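Local atomic coordinates of vacuolar aminopeptidase 1 (Saccharomyces cerevisiae, PDB entry 5JGF), a protein that removes amino acids from the N-terminus of peptides and proteins in the vacuole as a zinc-dependent aminopeptidase, and is the major cargo of the cytoplasm-to-vacuole targeting pathway. Residues His27-Phe32 with Thr68-Phe73. Numbering follows the deposited sequence.
Sequences HVVSFF and TNLSAF
Phe32 meets Leu70 through the base of its side chain, CB lying 4.3 Å from Leu70 CD1, while its ring turns off from the strand. CE1 of that ring lies in plane at the edge of the Phe31 ring, and both aromatics also meet Phe18, their planes inclined to its ring. The closer fit is made by Val29, which shows how a branched residue on a helix can engage the loop residue Thr68 and the strand residue Leu70 at once. With CG1 anti to the backbone N (chi1 170°), its methyls diverge: CG2 rests against the Thr68 backbone, 3.6 Å from CA, and CG1 approaches Leu70 CD1 at 3.9 Å. The side chains of Leu70 and Val29 run alongside each other, pointing opposite ways, and CD1 of Leu70 also comes within 3.8 Å of the Val29 carbonyl O. Replacing Val29 by alanine is likely to open a gap beside Leu70 CD1 and over the Thr68 backbone. Thr68 and Asn69 form a classic beta bulge against strand 58-65, and Thr68 OG1 is hydrogen-bonded to Asp296. Helix 25-38 packs on one face of the central mixed sheet, segments 27-32 and 69-73 having axes 9.0 Å and 20° apart, while helix 312-324 touches Asn69, Ser71 and Phe73.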
loop_
_atom_site.group_PDB
_atom_site.type_symbol
_atom_site.label_atom_id
_atom_site.label_comp_id
_atom_site.label_asym_id
_atom_site.label_seq_id
_atom_site.Cartn_x
_atom_site.Cartn_y
_atom_site.Cartn_z
ATOM N N HIS D 27 23.158 43.617 17.028
ATOM C CA HIS D 27 22.698 44.996 16.839
ATOM C C HIS D 27 21.627 45.353 17.856
ATOM O O HIS D 27 21.625 46.454 18.404
ATOM C CB HIS D 27 22.115 45.218 15.433
ATOM C CG HIS D 27 23.124 45.132 14.331
ATOM N ND1 HIS D 27 23.406 43.957 13.668
ATOM C CD2 HIS D 27 23.924 46.076 13.780
ATOM C CE1 HIS D 27 24.337 44.180 12.757
ATOM N NE2 HIS D 27 24.669 45.458 12.804
ATOM N N VAL D 28 20.707 44.422 18.096
ATOM C CA VAL D 28 19.618 44.642 19.044
ATOM C C VAL D 28 20.133 44.945 20.449
ATOM O O VAL D 28 19.672 45.882 21.101
ATOM C CB VAL D 28 18.673 43.420 19.093
ATOM C CG1 VAL D 28 17.662 43.575 20.224
ATOM C CG2 VAL D 28 17.942 43.285 17.759
ATOM N N VAL D 29 21.078 44.138 20.914
ATOM C CA VAL D 29 21.666 44.345 22.230
ATOM C C VAL D 29 22.408 45.681 22.263
ATOM O O VAL D 29 22.289 46.432 23.230
ATOM C CB VAL D 29 22.630 43.196 22.588
ATOM C CG1 VAL D 29 23.425 43.549 23.838
ATOM C CG2 VAL D 29 21.839 41.909 22.816
ATOM N N SER D 30 23.149 45.980 21.198
ATOM C CA SER D 30 23.907 47.223 21.096
ATOM C C SER D 30 22.951 48.392 21.135
ATOM O O SER D 30 23.245 49.409 21.745
ATOM C CB SER D 30 24.702 47.245 19.790
ATOM O OG SER D 30 25.557 48.364 19.732
ATOM N N PHE D 31 21.814 48.250 20.460
ATOM C CA PHE D 31 20.788 49.293 20.429
ATOM C C PHE D 31 20.274 49.610 21.830
ATOM O O PHE D 31 20.156 50.776 22.214
ATOM C CB PHE D 31 19.601 48.838 19.567
ATOM C CG PHE D 31 18.391 49.731 19.668
ATOM C CD1 PHE D 31 18.267 50.861 18.861
ATOM C CD2 PHE D 31 17.375 49.443 20.577
ATOM C CE1 PHE D 31 17.140 51.688 18.960
ATOM C CE2 PHE D 31 16.249 50.265 20.682
ATOM C CZ PHE D 31 16.133 51.388 19.871
ATOM N N PHE D 32 19.942 48.568 22.584
ATOM C CA PHE D 32 19.432 48.756 23.937
ATOM C C PHE D 32 20.494 49.285 24.893
ATOM O O PHE D 32 20.180 50.050 25.812
ATOM C CB PHE D 32 18.846 47.449 24.481
ATOM C CG PHE D 32 17.546 47.052 23.831
ATOM C CD1 PHE D 32 16.507 47.966 23.713
ATOM C CD2 PHE D 32 17.364 45.763 23.338
ATOM C CE1 PHE D 32 15.296 47.606 23.111
ATOM C CE2 PHE D 32 16.159 45.390 22.736
ATOM C CZ PHE D 32 15.125 46.315 22.620
ATOM N N THR D 68 25.113 39.280 23.405
ATOM C CA THR D 68 23.769 38.911 22.953
ATOM C C THR D 68 22.781 38.629 24.088
ATOM O O THR D 68 21.639 38.245 23.837
ATOM C CB THR D 68 23.825 37.637 22.080
ATOM O OG1 THR D 68 24.349 36.554 22.861
ATOM C CG2 THR D 68 24.717 37.847 20.870
ATOM N N ASN D 69 23.226 38.822 25.326
ATOM C CA ASN D 69 22.426 38.553 26.524
ATOM C C ASN D 69 22.594 39.801 27.399
ATOM O O ASN D 69 23.690 40.078 27.885
ATOM C CB ASN D 69 23.018 37.301 27.190
ATOM C CG ASN D 69 22.251 36.819 28.418
ATOM O OD1 ASN D 69 22.767 35.981 29.160
ATOM N ND2 ASN D 69 21.037 37.313 28.630
ATOM N N LEU D 70 21.516 40.558 27.582
ATOM C CA LEU D 70 21.581 41.795 28.356
ATOM C C LEU D 70 20.590 41.854 29.508
ATOM O O LEU D 70 19.465 41.370 29.402
ATOM C CB LEU D 70 21.356 42.991 27.419
ATOM C CG LEU D 70 21.348 44.420 27.987
ATOM C CD1 LEU D 70 21.737 45.395 26.895
ATOM C CD2 LEU D 70 19.975 44.763 28.544
ATOM N N SER D 71 21.026 42.443 30.616
ATOM C CA SER D 71 20.167 42.600 31.780
ATOM C C SER D 71 20.278 44.029 32.287
ATOM O O SER D 71 21.364 44.486 32.643
ATOM C CB SER D 71 20.569 41.636 32.896
ATOM O OG SER D 71 19.706 41.785 34.014
ATOM N N ALA D 72 19.154 44.735 32.285
ATOM C CA ALA D 72 19.109 46.111 32.762
ATOM C C ALA D 72 18.324 46.065 34.058
ATOM O O ALA D 72 17.299 45.384 34.142
ATOM C CB ALA D 72 18.402 47.000 31.751
ATOM N N PHE D 73 18.797 46.773 35.078
ATOM C CA PHE D 73 18.089 46.760 36.343
ATOM C C PHE D 73 18.165 48.062 37.126
ATOM O O PHE D 73 19.074 48.873 36.940
ATOM C CB PHE D 73 18.572 45.586 37.206
ATOM C CG PHE D 73 20.060 45.566 37.458
ATOM C CD1 PHE D 73 20.577 45.976 38.685
ATOM C CD2 PHE D 73 20.941 45.094 36.487
ATOM C CE1 PHE D 73 21.951 45.908 38.945
ATOM C CE2 PHE D 73 22.314 45.023 36.737
ATOM C CZ PHE D 73 22.819 45.430 37.970
#